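Aspartyl-tRNA synthetase 2 (Thermus thermophilus, PDB 1N9W) catalyses the ATP-dependent attachment of L-aspartate to both tRNA(Asp) and tRNA(Asn), working through an aspartyl-adenylate intermediate. Local coordinates at residues B[228-242]-B[259-271]. Residues are numbered along the deposited sequence; the frame is centred on the assembly and turned at random.
Sequences EDLMRLEEALLAEML and TWPSFPQDIPRLT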
# COMPACT_ATOMS: atom_id res chain seq x y z
N GLU B 228 -3.26 -24.31 10.20
CA GLU B 228 -2.95 -24.90 8.91
C GLU B 228 -3.55 -24.09 7.76
O GLU B 228 -3.04 -24.13 6.64
CB GLU B 228 -3.48 -26.34 8.85
CG GLU B 228 -2.82 -27.21 7.80
CD GLU B 228 -1.31 -27.28 7.98
OE1 GLU B 228 -0.87 -27.53 9.12
OE2 GLU B 228 -0.57 -27.09 6.99
N ASP B 229 -4.63 -23.37 8.04
CA ASP B 229 -5.25 -22.54 7.01
C ASP B 229 -4.31 -21.39 6.67
O ASP B 229 -4.20 -20.99 5.50
CB ASP B 229 -6.59 -21.97 7.48
CG ASP B 229 -7.69 -23.00 7.47
OD1 ASP B 229 -7.60 -23.97 6.69
OD2 ASP B 229 -8.68 -22.83 8.21
N LEU B 230 -3.64 -20.86 7.69
CA LEU B 230 -2.71 -19.75 7.52
C LEU B 230 -1.50 -20.16 6.67
O LEU B 230 -1.10 -19.42 5.76
CB LEU B 230 -2.24 -19.26 8.89
CG LEU B 230 -3.33 -19.04 9.94
CD1 LEU B 230 -2.71 -18.54 11.24
CD2 LEU B 230 -4.34 -18.04 9.42
N MET B 231 -0.93 -21.33 6.97
CA MET B 231 0.23 -21.82 6.23
C MET B 231 -0.10 -22.06 4.75
O MET B 231 0.66 -21.65 3.87
CB MET B 231 0.80 -23.10 6.88
CG MET B 231 1.80 -22.81 8.02
SD MET B 231 2.47 -24.26 8.94
CE MET B 231 1.35 -24.28 10.36
N ARG B 232 -1.23 -22.70 4.49
CA ARG B 232 -1.63 -22.94 3.11
C ARG B 232 -1.88 -21.61 2.39
O ARG B 232 -1.58 -21.47 1.20
CB ARG B 232 -2.89 -23.82 3.07
CG ARG B 232 -2.61 -25.31 3.24
CD ARG B 232 -3.65 -25.99 4.11
NE ARG B 232 -5.01 -25.63 3.71
CZ ARG B 232 -6.09 -25.83 4.47
NH1 ARG B 232 -5.95 -26.39 5.67
NH2 ARG B 232 -7.29 -25.47 4.04
N LEU B 233 -2.42 -20.63 3.11
CA LEU B 233 -2.68 -19.32 2.54
C LEU B 233 -1.37 -18.63 2.17
O LEU B 233 -1.21 -18.14 1.06
CB LEU B 233 -3.45 -18.44 3.52
CG LEU B 233 -3.52 -16.94 3.14
CD1 LEU B 233 -4.45 -16.76 1.97
CD2 LEU B 233 -4.00 -16.12 4.34
N GLU B 234 -0.44 -18.59 3.12
CA GLU B 234 0.84 -17.95 2.88
C GLU B 234 1.60 -18.54 1.70
O GLU B 234 2.29 -17.82 0.97
CB GLU B 234 1.71 -18.00 4.13
CG GLU B 234 3.13 -17.57 3.87
CD GLU B 234 3.87 -17.15 5.12
OE1 GLU B 234 3.61 -17.72 6.21
OE2 GLU B 234 4.73 -16.25 5.01
N GLU B 235 1.46 -19.85 1.50
CA GLU B 235 2.13 -20.53 0.39
C GLU B 235 1.62 -20.01 -0.94
O GLU B 235 2.40 -19.71 -1.85
CB GLU B 235 1.88 -22.05 0.46
CG GLU B 235 2.88 -22.81 1.32
CD GLU B 235 2.59 -24.32 1.38
OE1 GLU B 235 2.33 -24.93 0.32
OE2 GLU B 235 2.65 -24.88 2.48
N ALA B 236 0.30 -19.92 -1.06
CA ALA B 236 -0.32 -19.44 -2.29
C ALA B 236 0.01 -17.96 -2.46
O ALA B 236 0.29 -17.50 -3.57
CB ALA B 236 -1.83 -19.66 -2.22
N LEU B 237 -0.01 -17.22 -1.35
CA LEU B 237 0.30 -15.80 -1.34
C LEU B 237 1.71 -15.57 -1.90
O LEU B 237 1.91 -14.76 -2.80
CB LEU B 237 0.21 -15.25 0.09
CG LEU B 237 0.66 -13.81 0.36
CD1 LEU B 237 -0.26 -12.83 -0.35
CD2 LEU B 237 0.65 -13.55 1.86
N LEU B 238 2.67 -16.31 -1.36
CA LEU B 238 4.06 -16.20 -1.79
C LEU B 238 4.25 -16.53 -3.26
O LEU B 238 5.01 -15.85 -3.96
CB LEU B 238 4.95 -17.13 -0.96
CG LEU B 238 5.28 -16.63 0.44
CD1 LEU B 238 5.72 -17.80 1.31
CD2 LEU B 238 6.35 -15.56 0.36
N ALA B 239 3.57 -17.57 -3.72
CA ALA B 239 3.68 -17.98 -5.12
C ALA B 239 3.26 -16.82 -6.02
O ALA B 239 3.89 -16.55 -7.04
CB ALA B 239 2.78 -19.20 -5.39
N GLU B 240 2.19 -16.14 -5.63
CA GLU B 240 1.70 -15.00 -6.39
C GLU B 240 2.74 -13.87 -6.37
O GLU B 240 3.10 -13.33 -7.41
CB GLU B 240 0.38 -14.51 -5.78
CG GLU B 240 -0.22 -13.28 -6.46
CD GLU B 240 -1.42 -13.62 -7.31
OE1 GLU B 240 -2.06 -14.67 -7.04
OE2 GLU B 240 -1.75 -12.84 -8.23
N MET B 241 3.21 -13.53 -5.17
CA MET B 241 4.19 -12.47 -5.00
C MET B 241 5.41 -12.66 -5.92
O MET B 241 5.78 -11.74 -6.66
CB MET B 241 4.61 -12.39 -3.52
CG MET B 241 3.49 -11.90 -2.60
SD MET B 241 3.82 -12.24 -0.84
CE MET B 241 5.00 -11.04 -0.56
N LEU B 242 6.00 -13.85 -5.89
CA LEU B 242 7.15 -14.17 -6.74
C LEU B 242 6.82 -14.09 -8.22
O LEU B 242 7.65 -13.67 -9.04
CB LEU B 242 7.66 -15.57 -6.39
CG LEU B 242 8.65 -15.65 -5.21
CD1 LEU B 242 8.10 -14.90 -4.01
CD2 LEU B 242 8.90 -17.11 -4.87
N THR B 259 19.60 -16.05 -8.06
CA THR B 259 19.10 -17.37 -8.45
C THR B 259 17.71 -17.53 -7.83
O THR B 259 17.52 -17.28 -6.64
CB THR B 259 20.02 -18.50 -7.92
OG1 THR B 259 20.04 -18.48 -6.49
CG2 THR B 259 21.44 -18.34 -8.45
N TRP B 260 16.73 -17.94 -8.63
CA TRP B 260 15.37 -18.07 -8.12
C TRP B 260 15.18 -19.27 -7.20
O TRP B 260 15.71 -20.35 -7.44
CB TRP B 260 14.38 -18.14 -9.28
CG TRP B 260 13.09 -17.42 -8.99
CD1 TRP B 260 11.83 -17.96 -8.98
CD2 TRP B 260 12.94 -16.03 -8.67
NE1 TRP B 260 10.91 -16.99 -8.67
CE2 TRP B 260 11.56 -15.80 -8.46
CE3 TRP B 260 13.83 -14.97 -8.51
CZ2 TRP B 260 11.05 -14.54 -8.14
CZ3 TRP B 260 13.33 -13.71 -8.18
CH2 TRP B 260 11.95 -13.52 -7.98
N PRO B 261 14.40 -19.08 -6.12
CA PRO B 261 14.11 -20.13 -5.13
C PRO B 261 13.24 -21.25 -5.70
O PRO B 261 12.75 -21.17 -6.83
CB PRO B 261 13.36 -19.37 -4.03
CG PRO B 261 13.80 -17.96 -4.21
CD PRO B 261 13.82 -17.80 -5.70
N SER B 262 13.06 -22.29 -4.89
CA SER B 262 12.23 -23.42 -5.27
C SER B 262 10.78 -22.99 -5.09
O SER B 262 10.49 -22.11 -4.28
CB SER B 262 12.56 -24.63 -4.38
OG SER B 262 12.59 -24.27 -3.01
N PHE B 263 9.87 -23.61 -5.84
CA PHE B 263 8.46 -23.25 -5.76
C PHE B 263 7.88 -23.42 -4.36
O PHE B 263 7.98 -24.49 -3.77
CB PHE B 263 7.65 -24.08 -6.75
CG PHE B 263 6.33 -23.47 -7.10
CD1 PHE B 263 6.27 -22.36 -7.94
CD2 PHE B 263 5.15 -23.99 -6.58
CE1 PHE B 263 5.05 -21.77 -8.26
CE2 PHE B 263 3.92 -23.41 -6.90
CZ PHE B 263 3.87 -22.29 -7.75
N PRO B 264 7.27 -22.35 -3.83
CA PRO B 264 6.66 -22.33 -2.49
C PRO B 264 5.36 -23.13 -2.39
O PRO B 264 4.31 -22.57 -2.11
CB PRO B 264 6.41 -20.84 -2.25
CG PRO B 264 7.41 -20.17 -3.12
CD PRO B 264 7.35 -20.99 -4.37
N GLN B 265 5.44 -24.43 -2.63
CA GLN B 265 4.25 -25.27 -2.54
C GLN B 265 4.58 -26.53 -1.75
O GLN B 265 5.65 -27.12 -1.92
CB GLN B 265 3.74 -25.63 -3.93
CG GLN B 265 2.71 -26.73 -3.94
CD GLN B 265 1.89 -26.73 -5.20
OE1 GLN B 265 2.42 -26.66 -6.31
NE2 GLN B 265 0.57 -26.81 -5.04
N ASP B 266 3.66 -26.94 -0.88
CA ASP B 266 3.88 -28.13 -0.07
C ASP B 266 5.20 -27.99 0.67
O ASP B 266 6.03 -28.91 0.69
CB ASP B 266 3.89 -29.38 -0.95
CG ASP B 266 2.51 -29.75 -1.44
OD1 ASP B 266 2.40 -30.39 -2.51
OD2 ASP B 266 1.52 -29.41 -0.75
N ILE B 267 5.40 -26.83 1.28
CA ILE B 267 6.61 -26.54 2.03
C ILE B 267 6.75 -27.48 3.21
O ILE B 267 5.79 -27.74 3.94
CB ILE B 267 6.60 -25.10 2.56
CG1 ILE B 267 6.55 -24.13 1.38
CG2 ILE B 267 7.83 -24.86 3.43
CD1 ILE B 267 6.43 -22.68 1.80
N PRO B 268 7.97 -28.02 3.42
CA PRO B 268 8.28 -28.94 4.52
C PRO B 268 7.93 -28.40 5.91
O PRO B 268 8.37 -27.33 6.30
CB PRO B 268 9.78 -29.16 4.36
CG PRO B 268 9.96 -29.08 2.88
CD PRO B 268 9.12 -27.88 2.51
N ARG B 269 7.12 -29.16 6.64
CA ARG B 269 6.70 -28.78 7.99
C ARG B 269 7.63 -29.47 8.99
O ARG B 269 8.06 -30.60 8.77
CB ARG B 269 5.26 -29.23 8.25
CG ARG B 269 4.21 -28.80 7.21
CD ARG B 269 3.74 -27.36 7.40
NE ARG B 269 2.46 -27.09 6.74
CZ ARG B 269 2.28 -26.92 5.43
NH1 ARG B 269 3.31 -26.99 4.60
NH2 ARG B 269 1.07 -26.67 4.95
N LEU B 270 7.95 -28.80 10.09
CA LEU B 270 8.84 -29.40 11.08
C LEU B 270 8.61 -28.81 12.46
O LEU B 270 8.79 -27.62 12.69
CB LEU B 270 10.30 -29.18 10.66
CG LEU B 270 11.34 -30.08 11.33
CD1 LEU B 270 11.05 -31.53 10.97
CD2 LEU B 270 12.73 -29.69 10.86
N THR B 271 8.22 -29.68 13.39
CA THR B 271 7.95 -29.26 14.76
C THR B 271 9.18 -28.65 15.43
O THR B 271 10.30 -29.11 15.22
CB THR B 271 7.48 -30.45 15.61
OG1 THR B 271 6.36 -31.07 14.97
CG2 THR B 271 7.07 -29.97 17.00
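Glu228 OE2 is gripped by two nitrogens of Arg269, NH2 at 2.7 Å and NE at 3.0 Å. The guanidinium meets it side-on, nearly coplanar with the carboxylate; NH2 approaches close to the C-O axis of OE2, whereas NE takes its syn lone pair. Glu228 gets there by a bend at chi2, its CG having swung away from the backbone N (chi1 -159°). Met231 SD lies 3.6 Å from Arg269 NE as the two side chains run past each other in opposite directions. Glu235, two turns along the helix, completes a salt-bridge network: its OE2 receives a weak bond from Arg269 NH1, the two flat groups standing almost perpendicular, and NH1 also bonds weakly to Ile267 O. Its other oxygen, OE1, accepts from Asp266 N at 2.7 Å, the donor lying 42° out of the carboxylate plane, and Ile267 CD1 packs on Glu235 CG. Further along the helix, apolar side chains meet. Pro264, centre of an inverse gamma turn, meets Leu242 tip to tip (CG to CD2, 3.8 Å) and lies against Leu238 CB, while Trp260 CZ2 reaches Leu242 CG and Phe263 CZ reaches Ala239 CB. The contact thus joins outermost strand 269-271, by its first residue, and the loop before it to helix 227-248, which packs on class II synthetase sheet strands 336-341, partly through Met231, and 387-393, and against helix 119-141.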